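Local coordinates for protein (merozoite surface protein 1) (Plasmodium cynomolgi, PDB 1B9W) that forms the C-terminal pair of EGF-like domains of a merozoite surface protein probably involved in binding and invading host erythrocytes and in merozoite egress, at residues N15-R20 against P81-V86; Y19-L22 against E26-R29; L32-D37 against C41-N46. All coordinates share one frame; numbering follows the deposited sequence.

Contact 1: N15-R20 against P81-V86; sequences NAACYR and PLFEGV
F83 turns its CG to lie beside its own backbone N (chi1 -49°), which lays the phenyl ring over A17; Y19 carries its ring anti to the backbone N (chi1 -168°), so that CE1 comes within reach of L82. A17 CB stands almost exactly over the centre of the F83 ring, 3.5 Å from its centroid and 10° off the ring normal, a well-formed CH-pi contact. The methyl touches all six ring carbons at similar range, the closest being F83 CD2 at 3.5 Å from A17 CB. Beside this pair a looser apolar touch is made by one branch of L82: its CD2 lies 4.0 Å from Y19 CE1, and the two side chains cross at about a right angle. No hydrogen bond spans the segments, so the join is purely apolar. F83 and E84 both have left-handed backbone angles, and they form a tight turn closed by G85 N to L82 O at 3.0 Å; the turn holds F83 and L82 forward, facing the strand. The contact is one patch of the interface between the two EGF-like domains: strand 16-20 belongs to the hairpin with 26-30 in the first, while 81-86 takes in the end of strand 80-82 and the turn, 83-86, that leads to strand 87-89 in the second. L82 also packs on F87 and S89, and C18, in strand 16-20, is disulfide-bonded to C7.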
ATOM      1  N   ASN A  15       6.990  -8.758   3.043  1.00 16.06           N
ATOM      2  CA  ASN A  15       5.587  -8.616   2.669  1.00 19.75           C
ATOM      3  C   ASN A  15       5.107  -7.188   2.754  1.00 21.55           C
ATOM      4  O   ASN A  15       3.936  -6.903   3.017  1.00 16.57           O
ATOM      5  CB  ASN A  15       4.712  -9.556   3.536  1.00 19.28           C
ATOM      6  CG  ASN A  15       5.143 -11.000   3.301  1.00 22.74           C
ATOM      7  OD1 ASN A  15       5.187 -11.435   2.156  1.00 28.55           O
ATOM      8  ND2 ASN A  15       5.466 -11.706   4.358  1.00 26.41           N
ATOM      9  N   ALA A  16       6.004  -6.211   2.527  1.00 15.97           N
ATOM     10  CA  ALA A  16       5.649  -4.822   2.458  1.00 13.77           C
ATOM     11  C   ALA A  16       6.203  -4.194   1.138  1.00 17.54           C
ATOM     12  O   ALA A  16       7.024  -4.851   0.488  1.00 17.40           O
ATOM     13  CB  ALA A  16       6.185  -4.004   3.613  1.00 13.88           C
ATOM     14  N   ALA A  17       5.565  -3.136   0.744  1.00 15.81           N
ATOM     15  CA  ALA A  17       5.988  -2.333  -0.418  1.00 16.29           C
ATOM     16  C   ALA A  17       6.531  -1.021   0.115  1.00 17.13           C
ATOM     17  O   ALA A  17       6.188  -0.558   1.204  1.00 15.18           O
ATOM     18  CB  ALA A  17       4.816  -2.029  -1.338  1.00 20.06           C
ATOM     19  N   CYS A  18       7.336  -0.308  -0.715  1.00 13.12           N
ATOM     20  CA  CYS A  18       7.840   0.951  -0.167  1.00 12.28           C
ATOM     21  C   CYS A  18       7.894   1.970  -1.339  1.00 13.78           C
ATOM     22  O   CYS A  18       8.114   1.538  -2.464  1.00 15.08           O
ATOM     23  CB  CYS A  18       9.271   0.757   0.371  1.00 13.10           C
ATOM     24  SG  CYS A  18      10.021   2.141   1.190  1.00 15.44           S
ATOM     25  N   TYR A  19       7.572   3.186  -1.026  1.00 13.13           N
ATOM     26  CA  TYR A  19       7.564   4.277  -1.981  1.00 15.48           C
ATOM     27  C   TYR A  19       8.401   5.435  -1.463  1.00 14.53           C
ATOM     28  O   TYR A  19       8.288   5.867  -0.327  1.00 11.54           O
ATOM     29  CB  TYR A  19       6.159   4.796  -2.227  1.00 14.85           C
ATOM     30  CG  TYR A  19       5.977   5.728  -3.406  1.00 12.12           C
ATOM     31  CD1 TYR A  19       5.746   5.243  -4.680  1.00 16.32           C
ATOM     32  CD2 TYR A  19       6.050   7.102  -3.178  1.00 12.60           C
ATOM     33  CE1 TYR A  19       5.572   6.102  -5.766  1.00 17.12           C
ATOM     34  CE2 TYR A  19       5.859   7.950  -4.275  1.00 14.17           C
ATOM     35  CZ  TYR A  19       5.626   7.454  -5.520  1.00 17.13           C
ATOM     36  OH  TYR A  19       5.464   8.337  -6.583  1.00 19.43           O
ATOM     37  N   ARG A  20       9.287   5.990  -2.356  1.00 13.38           N
ATOM     38  CA  ARG A  20      10.087   7.150  -1.916  1.00 11.49           C
ATOM     39  C   ARG A  20       9.552   8.416  -2.585  1.00 11.94           C
ATOM     40  O   ARG A  20       9.323   8.435  -3.801  1.00 13.58           O
ATOM     41  CB  ARG A  20      11.564   6.978  -2.451  1.00  9.35           C
ATOM     42  CG  ARG A  20      12.362   8.279  -2.106  1.00 13.35           C
ATOM     43  CD  ARG A  20      13.788   7.986  -2.722  1.00 15.16           C
ATOM     44  NE  ARG A  20      14.661   9.106  -2.317  1.00 17.28           N
ATOM     45  CZ  ARG A  20      15.379   9.207  -1.238  1.00 16.65           C
ATOM     46  NH1 ARG A  20      15.406   8.298  -0.254  1.00 15.34           N
ATOM     47  NH2 ARG A  20      16.064  10.338  -1.048  1.00 17.98           N
ATOM     48  N   PRO A  81      -3.089   2.188  -9.666  1.00 29.80           N
ATOM     49  CA  PRO A  81      -2.723   1.438  -8.472  1.00 27.81           C
ATOM     50  C   PRO A  81      -1.307   0.911  -8.575  1.00 26.86           C
ATOM     51  O   PRO A  81      -0.878   0.362  -9.594  1.00 28.60           O
ATOM     52  CB  PRO A  81      -3.756   0.309  -8.440  1.00 28.56           C
ATOM     53  CG  PRO A  81      -4.138   0.116  -9.876  1.00 29.65           C
ATOM     54  CD  PRO A  81      -4.114   1.491 -10.476  1.00 30.12           C
ATOM     55  N   LEU A  82      -0.541   1.030  -7.499  1.00 23.26           N
ATOM     56  CA  LEU A  82       0.723   0.307  -7.375  1.00 21.34           C
ATOM     57  C   LEU A  82       0.494  -0.815  -6.334  1.00 22.02           C
ATOM     58  O   LEU A  82      -0.127  -0.515  -5.294  1.00 19.78           O
ATOM     59  CB  LEU A  82       1.791   1.241  -6.829  1.00 27.05           C
ATOM     60  CG  LEU A  82       2.778   1.936  -7.772  1.00 34.25           C
ATOM     61  CD1 LEU A  82       2.302   1.965  -9.205  1.00 34.72           C
ATOM     62  CD2 LEU A  82       3.080   3.337  -7.265  1.00 34.55           C
ATOM     63  N   PHE A  83       1.038  -1.983  -6.582  1.00 21.34           N
ATOM     64  CA  PHE A  83       0.935  -3.098  -5.643  1.00 23.73           C
ATOM     65  C   PHE A  83      -0.543  -3.346  -5.299  1.00 23.48           C
ATOM     66  O   PHE A  83      -0.854  -3.504  -4.122  1.00 22.40           O
ATOM     67  CB  PHE A  83       1.708  -2.829  -4.358  1.00 27.15           C
ATOM     68  CG  PHE A  83       3.126  -2.355  -4.574  1.00 33.23           C
ATOM     69  CD1 PHE A  83       4.115  -3.245  -4.930  1.00 34.76           C
ATOM     70  CD2 PHE A  83       3.454  -1.025  -4.398  1.00 36.85           C
ATOM     71  CE1 PHE A  83       5.413  -2.811  -5.130  1.00 39.73           C
ATOM     72  CE2 PHE A  83       4.750  -0.574  -4.586  1.00 38.94           C
ATOM     73  CZ  PHE A  83       5.726  -1.478  -4.955  1.00 39.46           C
ATOM     74  N   GLU A  84      -1.385  -3.353  -6.307  1.00 23.54           N
ATOM     75  CA  GLU A  84      -2.818  -3.596  -6.163  1.00 26.82           C
ATOM     76  C   GLU A  84      -3.567  -2.527  -5.403  1.00 25.89           C
ATOM     77  O   GLU A  84      -4.703  -2.767  -4.969  1.00 25.21           O
ATOM     78  CB  GLU A  84      -3.073  -4.990  -5.551  1.00 29.63           C
ATOM     79  CG  GLU A  84      -2.511  -6.084  -6.444  1.00 38.21           C
ATOM     80  CD  GLU A  84      -2.268  -7.416  -5.786  1.00 46.83           C
ATOM     81  OE1 GLU A  84      -2.467  -7.609  -4.568  1.00 47.82           O
ATOM     82  OE2 GLU A  84      -1.852  -8.341  -6.528  1.00 55.15           O
ATOM     83  N   GLY A  85      -3.017  -1.311  -5.280  1.00 21.61           N
ATOM     84  CA  GLY A  85      -3.720  -0.224  -4.641  1.00 19.40           C
ATOM     85  C   GLY A  85      -3.277   0.073  -3.227  1.00 16.98           C
ATOM     86  O   GLY A  85      -3.869   0.950  -2.597  1.00 19.36           O
ATOM     87  N   VAL A  86      -2.209  -0.542  -2.765  1.00 14.84           N
ATOM     88  CA  VAL A  86      -1.578  -0.148  -1.506  1.00 16.58           C
ATOM     89  C   VAL A  86      -1.066   1.286  -1.612  1.00 16.90           C
ATOM     90  O   VAL A  86      -1.053   2.037  -0.653  1.00 15.57           O
ATOM     91  CB  VAL A  86      -0.468  -1.155  -1.154  1.00 17.78           C
ATOM     92  CG1 VAL A  86       0.369  -0.670  -0.004  1.00 17.22           C
ATOM     93  CG2 VAL A  86      -1.115  -2.494  -0.801  1.00 20.89           C
TER

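Contact 2: Y19-L22 against E26-R29; sequences YRYL and EEWR
R20 and E26 form a salt bridge, R20 NH1 reaching E26 OE2 at 2.8 Å in a fairly straight bond (160° at the hydrogen). The oxygen lies in the guanidinium plane, whereas the donor approaches from above the carboxylate plane; the two flat groups stand 86° apart. R20 NH1 also bridges to D9, and E26 is gripped by the T10 hydroxyl and the backbone N atoms of I8 and D9, tying the pair to the N-terminal loop. On the sheet face that carries Y19 and E27, a second cluster joins Y21, E27 and R29. E27 CG is anti to the backbone N (chi1 179°) and the chain runs on extended, bringing its carboxylate to Y21 OH, which donates to E27 OE1 at 2.9 Å on the anti side but well out of the carboxylate plane. R29 NE makes a salt bridge to E27 OE2 at 2.9 Å, the oxygen near the guanidinium plane and NE above the carboxylate; R29 NH2 adds weak bonds, while R29 NH1 turns to V86 O. Y19 N to E27 O and E27 N to Y19 O, each 3.0 Å, make the hydrogen-bonded pair beside the non-hydrogen-bonded R20-E26. Outermost, Y21 sets its ring edge against E27 CB and takes the Y19 ring edge-on over one face. Such a two-stranded antiparallel hairpin, 16-20 with 26-30, is the central sheet of an EGF-like domain.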
ATOM      1  N   TYR A  19       7.572   3.186  -1.026  1.00 13.13           N
ATOM      2  CA  TYR A  19       7.564   4.277  -1.981  1.00 15.48           C
ATOM      3  C   TYR A  19       8.401   5.435  -1.463  1.00 14.53           C
ATOM      4  O   TYR A  19       8.288   5.867  -0.327  1.00 11.54           O
ATOM      5  CB  TYR A  19       6.159   4.796  -2.227  1.00 14.85           C
ATOM      6  CG  TYR A  19       5.977   5.728  -3.406  1.00 12.12           C
ATOM      7  CD1 TYR A  19       5.746   5.243  -4.680  1.00 16.32           C
ATOM      8  CD2 TYR A  19       6.050   7.102  -3.178  1.00 12.60           C
ATOM      9  CE1 TYR A  19       5.572   6.102  -5.766  1.00 17.12           C
ATOM     10  CE2 TYR A  19       5.859   7.950  -4.275  1.00 14.17           C
ATOM     11  CZ  TYR A  19       5.626   7.454  -5.520  1.00 17.13           C
ATOM     12  OH  TYR A  19       5.464   8.337  -6.583  1.00 19.43           O
ATOM     13  N   ARG A  20       9.287   5.990  -2.356  1.00 13.38           N
ATOM     14  CA  ARG A  20      10.087   7.150  -1.916  1.00 11.49           C
ATOM     15  C   ARG A  20       9.552   8.416  -2.585  1.00 11.94           C
ATOM     16  O   ARG A  20       9.323   8.435  -3.801  1.00 13.58           O
ATOM     17  CB  ARG A  20      11.564   6.978  -2.451  1.00  9.35           C
ATOM     18  CG  ARG A  20      12.362   8.279  -2.106  1.00 13.35           C
ATOM     19  CD  ARG A  20      13.788   7.986  -2.722  1.00 15.16           C
ATOM     20  NE  ARG A  20      14.661   9.106  -2.317  1.00 17.28           N
ATOM     21  CZ  ARG A  20      15.379   9.207  -1.238  1.00 16.65           C
ATOM     22  NH1 ARG A  20      15.406   8.298  -0.254  1.00 15.34           N
ATOM     23  NH2 ARG A  20      16.064  10.338  -1.048  1.00 17.98           N
ATOM     24  N   TYR A  21       9.082   9.393  -1.813  1.00 11.96           N
ATOM     25  CA  TYR A  21       8.387  10.533  -2.342  1.00 14.27           C
ATOM     26  C   TYR A  21       9.404  11.599  -2.848  1.00 17.80           C
ATOM     27  O   TYR A  21      10.558  11.507  -2.430  1.00 14.91           O
ATOM     28  CB  TYR A  21       7.588  11.171  -1.212  1.00 15.46           C
ATOM     29  CG  TYR A  21       6.434  10.251  -0.766  1.00 15.72           C
ATOM     30  CD1 TYR A  21       5.244  10.273  -1.494  1.00 16.76           C
ATOM     31  CD2 TYR A  21       6.566   9.449   0.349  1.00 22.08           C
ATOM     32  CE1 TYR A  21       4.165   9.473  -1.071  1.00 17.78           C
ATOM     33  CE2 TYR A  21       5.501   8.645   0.760  1.00 21.65           C
ATOM     34  CZ  TYR A  21       4.317   8.683   0.048  1.00 22.63           C
ATOM     35  OH  TYR A  21       3.255   7.897   0.496  1.00 22.34           O
ATOM     36  N   LEU A  22       8.860  12.616  -3.479  1.00 17.14           N
ATOM     37  CA  LEU A  22       9.666  13.753  -3.938  1.00 22.73           C
ATOM     38  C   LEU A  22      10.408  14.492  -2.844  1.00 20.86           C
ATOM     39  O   LEU A  22      11.372  15.203  -3.184  1.00 21.47           O
ATOM     40  CB  LEU A  22       8.689  14.786  -4.580  1.00 25.93           C
ATOM     41  CG  LEU A  22       8.701  14.859  -6.095  1.00 36.41           C
ATOM     42  CD1 LEU A  22       8.986  13.494  -6.692  1.00 38.39           C
ATOM     43  CD2 LEU A  22       7.410  15.456  -6.634  1.00 34.74           C
ATOM     44  N   GLU A  26      10.462   8.214   2.887  1.00 11.70           N
ATOM     45  CA  GLU A  26      10.062   6.944   2.356  1.00 10.55           C
ATOM     46  C   GLU A  26       8.923   6.380   3.290  1.00 11.55           C
ATOM     47  O   GLU A  26       9.106   6.541   4.485  1.00 16.22           O
ATOM     48  CB  GLU A  26      11.246   5.952   2.435  1.00 15.97           C
ATOM     49  CG  GLU A  26      12.233   6.443   1.328  1.00 15.96           C
ATOM     50  CD  GLU A  26      13.435   5.546   1.155  1.00 19.00           C
ATOM     51  OE1 GLU A  26      13.683   4.599   1.928  1.00 17.59           O
ATOM     52  OE2 GLU A  26      14.118   5.824   0.115  1.00 17.60           O
ATOM     53  N   GLU A  27       8.022   5.719   2.611  1.00 12.46           N
ATOM     54  CA  GLU A  27       6.946   5.105   3.501  1.00 13.63           C
ATOM     55  C   GLU A  27       6.799   3.699   3.022  1.00 11.47           C
ATOM     56  O   GLU A  27       6.646   3.415   1.851  1.00 13.63           O
ATOM     57  CB  GLU A  27       5.645   5.891   3.299  1.00 16.08           C
ATOM     58  CG  GLU A  27       4.542   5.239   4.196  1.00 19.50           C
ATOM     59  CD  GLU A  27       3.208   5.905   3.952  1.00 26.32           C
ATOM     60  OE1 GLU A  27       3.126   6.927   3.243  1.00 22.10           O
ATOM     61  OE2 GLU A  27       2.206   5.410   4.532  1.00 22.67           O
ATOM     62  N   TRP A  28       6.782   2.729   3.982  1.00 10.96           N
ATOM     63  CA  TRP A  28       6.523   1.366   3.619  1.00 10.05           C
ATOM     64  C   TRP A  28       5.070   1.011   4.193  1.00 10.99           C
ATOM     65  O   TRP A  28       4.702   1.653   5.154  1.00 11.64           O
ATOM     66  CB  TRP A  28       7.547   0.405   4.218  1.00 12.49           C
ATOM     67  CG  TRP A  28       7.767   0.462   5.697  1.00 16.99           C
ATOM     68  CD1 TRP A  28       8.651   1.227   6.406  1.00 15.77           C
ATOM     69  CD2 TRP A  28       7.069  -0.330   6.686  1.00 14.04           C
ATOM     70  NE1 TRP A  28       8.564   0.979   7.752  1.00 19.32           N
ATOM     71  CE2 TRP A  28       7.567   0.018   7.928  1.00 16.39           C
ATOM     72  CE3 TRP A  28       6.038  -1.288   6.551  1.00 19.01           C
ATOM     73  CZ2 TRP A  28       7.094  -0.535   9.129  1.00 18.29           C
ATOM     74  CZ3 TRP A  28       5.574  -1.866   7.750  1.00 15.06           C
ATOM     75  CH2 TRP A  28       6.090  -1.470   8.985  1.00 13.74           C
ATOM     76  N   ARG A  29       4.454   0.163   3.426  1.00 13.00           N
ATOM     77  CA  ARG A  29       3.078  -0.278   3.804  1.00 15.50           C
ATOM     78  C   ARG A  29       2.988  -1.759   3.551  1.00 15.18           C
ATOM     79  O   ARG A  29       3.493  -2.332   2.561  1.00 14.74           O
ATOM     80  CB  ARG A  29       2.062   0.389   2.863  1.00 10.35           C
ATOM     81  CG  ARG A  29       1.952   1.899   3.117  1.00 11.89           C
ATOM     82  CD  ARG A  29       0.907   2.473   2.136  1.00 12.21           C
ATOM     83  NE  ARG A  29       0.812   3.916   2.423  1.00 12.93           N
ATOM     84  CZ  ARG A  29       0.215   4.820   1.667  1.00 11.01           C
ATOM     85  NH1 ARG A  29      -0.404   4.540   0.544  1.00 16.91           N
ATOM     86  NH2 ARG A  29       0.234   6.078   2.104  1.00 17.77           N
TER

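Contact 3: L32-D37 against C41-N46; sequences LYFKED and CVPAPN
K35 and V42 are joined by two backbone hydrogen bonds, K35 N to V42 O and V42 N to K35 O, both 2.7 Å. The first lies in the carbonyl plane of V42; in the second the donor is tilted out of that of K35. A third bond carries the pairing past the strand end: A44 N reaches Y33 O at 2.8 Å, but from well above the carbonyl plane, 46° out of it. V42 O also receives the CA-H of F34, whose CA is 3.1 Å away, and Y33 CA makes a similar, longer contact with A44 O. F34 with P43 and E36 with C41 are non-hydrogen-bonded pairs; P43, which has no N-H, sits where no bond across to F34 is called for.

Strands 34-37 and 40-43 form the C-terminal minor hairpin of the first EGF-like domain, and C41 fastens it through its disulfide to C30 of strand 26-30.

Side-chain packing falls on both faces. F34 shares its face with C41 and P43: its CB is 4.0 Å from C41 CB, and its ring, brought beside the backbone N (chi1 -68°), lies against a backbone carbonyl, CD2 being 3.5 Å from C41 O, and 3.8 Å from P43 CA. On the face of K35 and V42, K35 CB meets CB of A44, just past the strand, at 4.0 Å, while V42 CB lies against the carbonyl of K35.

The ends of two side chains find partners beyond the hairpin. A44 O sits at the edge of the Y33 ring, near its plane, and Y33 CD1 comes to 3.5 Å from P45 O; the hydroxyl is hydrogen-bonded to I70 N of the second domain. K35, fully extended beyond CG, leads away to a salt bridge between NZ and D51.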
ATOM      1  N   LEU A  32      -1.434  -6.057   0.440  1.00 16.52           N
ATOM      2  CA  LEU A  32      -2.811  -6.485   0.773  1.00 17.87           C
ATOM      3  C   LEU A  32      -2.790  -7.878   1.389  1.00 17.06           C
ATOM      4  O   LEU A  32      -2.000  -8.764   1.087  1.00 13.79           O
ATOM      5  CB  LEU A  32      -3.670  -6.502  -0.486  1.00 17.32           C
ATOM      6  CG  LEU A  32      -4.088  -5.202  -1.146  1.00 21.11           C
ATOM      7  CD1 LEU A  32      -5.045  -5.471  -2.306  1.00 19.32           C
ATOM      8  CD2 LEU A  32      -4.653  -4.230  -0.124  1.00 22.85           C
ATOM      9  N   TYR A  33      -3.776  -8.130   2.295  1.00 17.36           N
ATOM     10  CA  TYR A  33      -3.840  -9.400   3.010  1.00 16.29           C
ATOM     11  C   TYR A  33      -2.726  -9.624   4.023  1.00 15.35           C
ATOM     12  O   TYR A  33      -2.520 -10.717   4.552  1.00 18.17           O
ATOM     13  CB  TYR A  33      -4.053 -10.625   2.125  1.00 18.39           C
ATOM     14  CG  TYR A  33      -5.179 -10.416   1.136  1.00 22.55           C
ATOM     15  CD1 TYR A  33      -6.519 -10.396   1.511  1.00 26.97           C
ATOM     16  CD2 TYR A  33      -4.863 -10.242  -0.212  1.00 24.87           C
ATOM     17  CE1 TYR A  33      -7.521 -10.194   0.576  1.00 27.73           C
ATOM     18  CE2 TYR A  33      -5.847 -10.019  -1.149  1.00 27.27           C
ATOM     19  CZ  TYR A  33      -7.170 -10.016  -0.749  1.00 29.93           C
ATOM     20  OH  TYR A  33      -8.134  -9.790  -1.701  1.00 32.26           O
ATOM     21  N   PHE A  34      -2.125  -8.534   4.481  1.00 13.27           N
ATOM     22  CA  PHE A  34      -1.204  -8.475   5.574  1.00 14.92           C
ATOM     23  C   PHE A  34      -1.529  -7.277   6.443  1.00 14.65           C
ATOM     24  O   PHE A  34      -2.022  -6.270   5.946  1.00 17.99           O
ATOM     25  CB  PHE A  34       0.277  -8.297   5.112  1.00 15.88           C
ATOM     26  CG  PHE A  34       0.758  -9.529   4.418  1.00 14.47           C
ATOM     27  CD1 PHE A  34       0.521  -9.701   3.064  1.00 16.11           C
ATOM     28  CD2 PHE A  34       1.429 -10.511   5.138  1.00 16.17           C
ATOM     29  CE1 PHE A  34       0.979 -10.837   2.425  1.00 21.86           C
ATOM     30  CE2 PHE A  34       1.865 -11.652   4.485  1.00 21.61           C
ATOM     31  CZ  PHE A  34       1.641 -11.835   3.132  1.00 19.73           C
ATOM     32  N   LYS A  35      -1.203  -7.331   7.737  1.00 13.81           N
ATOM     33  CA  LYS A  35      -1.526  -6.217   8.599  1.00 12.87           C
ATOM     34  C   LYS A  35      -0.312  -5.847   9.451  1.00 10.86           C
ATOM     35  O   LYS A  35       0.387  -6.749   9.927  1.00 14.05           O
ATOM     36  CB  LYS A  35      -2.662  -6.674   9.575  1.00 14.58           C
ATOM     37  CG  LYS A  35      -3.019  -5.582  10.563  1.00 20.38           C
ATOM     38  CD  LYS A  35      -4.402  -5.947  11.163  1.00 20.71           C
ATOM     39  CE  LYS A  35      -4.816  -4.957  12.226  1.00 25.01           C
ATOM     40  NZ  LYS A  35      -6.170  -5.307  12.764  1.00 22.84           N
ATOM     41  N   GLU A  36      -0.126  -4.543   9.571  1.00 14.78           N
ATOM     42  CA  GLU A  36       1.098  -4.029  10.195  1.00 13.31           C
ATOM     43  C   GLU A  36       1.052  -4.133  11.701  1.00 15.23           C
ATOM     44  O   GLU A  36       0.041  -3.709  12.313  1.00 16.56           O
ATOM     45  CB  GLU A  36       1.211  -2.544   9.820  1.00 14.43           C
ATOM     46  CG  GLU A  36       2.512  -1.907  10.303  1.00 22.27           C
ATOM     47  CD  GLU A  36       2.609  -0.478   9.779  1.00 23.86           C
ATOM     48  OE1 GLU A  36       1.911  -0.083   8.831  1.00 26.32           O
ATOM     49  OE2 GLU A  36       3.412   0.276  10.362  1.00 26.21           O
ATOM     50  N   ASP A  37       2.135  -4.537  12.346  1.00 11.09           N
ATOM     51  CA  ASP A  37       2.291  -4.447  13.792  1.00 12.82           C
ATOM     52  C   ASP A  37       3.775  -4.348  14.163  1.00 11.88           C
ATOM     53  O   ASP A  37       4.471  -5.313  13.894  1.00 13.86           O
ATOM     54  CB  ASP A  37       1.686  -5.746  14.432  1.00 14.93           C
ATOM     55  CG  ASP A  37       1.695  -5.676  15.946  1.00 12.22           C
ATOM     56  OD1 ASP A  37       1.882  -4.637  16.576  1.00 17.44           O
ATOM     57  OD2 ASP A  37       1.561  -6.769  16.558  1.00 16.66           O
ATOM     58  N   CYS A  41       4.688  -7.453   9.033  1.00 11.73           N
ATOM     59  CA  CYS A  41       3.472  -7.506   8.245  1.00 13.47           C
ATOM     60  C   CYS A  41       2.861  -8.909   8.468  1.00 15.32           C
ATOM     61  O   CYS A  41       3.385  -9.881   7.961  1.00 16.66           O
ATOM     62  CB  CYS A  41       3.761  -7.294   6.763  1.00 16.26           C
ATOM     63  SG  CYS A  41       4.103  -5.530   6.491  1.00 15.96           S
ATOM     64  N   VAL A  42       1.867  -8.991   9.354  1.00 18.48           N
ATOM     65  CA  VAL A  42       1.323 -10.337   9.702  1.00 16.21           C
ATOM     66  C   VAL A  42       0.220 -10.756   8.741  1.00 16.03           C
ATOM     67  O   VAL A  42      -0.540  -9.910   8.277  1.00 14.95           O
ATOM     68  CB  VAL A  42       0.701 -10.175  11.121  1.00 24.14           C
ATOM     69  CG1 VAL A  42       0.029 -11.453  11.587  1.00 31.30           C
ATOM     70  CG2 VAL A  42       1.801  -9.752  12.081  1.00 22.85           C
ATOM     71  N   PRO A  43       0.105 -12.036   8.431  1.00 18.51           N
ATOM     72  CA  PRO A  43      -0.832 -12.535   7.435  1.00 19.29           C
ATOM     73  C   PRO A  43      -2.255 -12.256   7.934  1.00 20.07           C
ATOM     74  O   PRO A  43      -2.467 -12.352   9.144  1.00 19.32           O
ATOM     75  CB  PRO A  43      -0.523 -14.016   7.331  1.00 20.66           C
ATOM     76  CG  PRO A  43       0.824 -14.200   7.926  1.00 22.25           C
ATOM     77  CD  PRO A  43       0.967 -13.122   8.964  1.00 20.88           C
ATOM     78  N   ALA A  44      -3.111 -11.748   7.068  1.00 18.49           N
ATOM     79  CA  ALA A  44      -4.424 -11.250   7.445  1.00 16.89           C
ATOM     80  C   ALA A  44      -5.356 -11.559   6.282  1.00 15.35           C
ATOM     81  O   ALA A  44      -5.806 -10.663   5.596  1.00 16.79           O
ATOM     82  CB  ALA A  44      -4.421  -9.773   7.801  1.00 16.14           C
ATOM     83  N   PRO A  45      -5.677 -12.839   6.079  1.00 17.02           N
ATOM     84  CA  PRO A  45      -6.314 -13.278   4.857  1.00 18.08           C
ATOM     85  C   PRO A  45      -7.750 -12.843   4.726  1.00 21.15           C
ATOM     86  O   PRO A  45      -8.215 -12.641   3.605  1.00 21.38           O
ATOM     87  CB  PRO A  45      -6.190 -14.803   4.903  1.00 21.43           C
ATOM     88  CG  PRO A  45      -6.055 -15.105   6.361  1.00 22.01           C
ATOM     89  CD  PRO A  45      -5.172 -13.982   6.877  1.00 16.49           C
ATOM     90  N   ASN A  46      -8.372 -12.512   5.877  1.00 18.94           N
ATOM     91  CA  ASN A  46      -9.759 -12.062   5.834  1.00 19.81           C
ATOM     92  C   ASN A  46      -9.954 -10.690   6.425  1.00 23.38           C
ATOM     93  O   ASN A  46     -10.933 -10.317   7.081  1.00 21.03           O
ATOM     94  CB  ASN A  46     -10.663 -13.053   6.627  1.00 20.63           C
ATOM     95  CG  ASN A  46     -10.999 -14.211   5.706  1.00 21.31           C
ATOM     96  OD1 ASN A  46     -11.651 -13.990   4.688  1.00 28.85           O
ATOM     97  ND2 ASN A  46     -10.557 -15.406   6.009  1.00 26.76           N
TER

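In the fold
From the N terminus, strand 16-20 opens contacts 1 and 2 together; the chain turns back and 26-29 closes contact 2 after a short loop. The chain then runs on into contact 3, where 32-37 pairs with 41-46 around another short turn. Contacts 2 and 3 follow in series, about 19 Å apart between centres. Contact 1 closes a long loop when the second domain returns at 81-86; contact 3 lies wholly within that loop, while contact 2 starts from the same strand as contact 1. Thus contacts 2 and 3 build the two hairpins of the first EGF-like domain, and contact 1 ties that domain to the second. W28 touches C41 and E36, linking the hairpins, and N15 packs on F34.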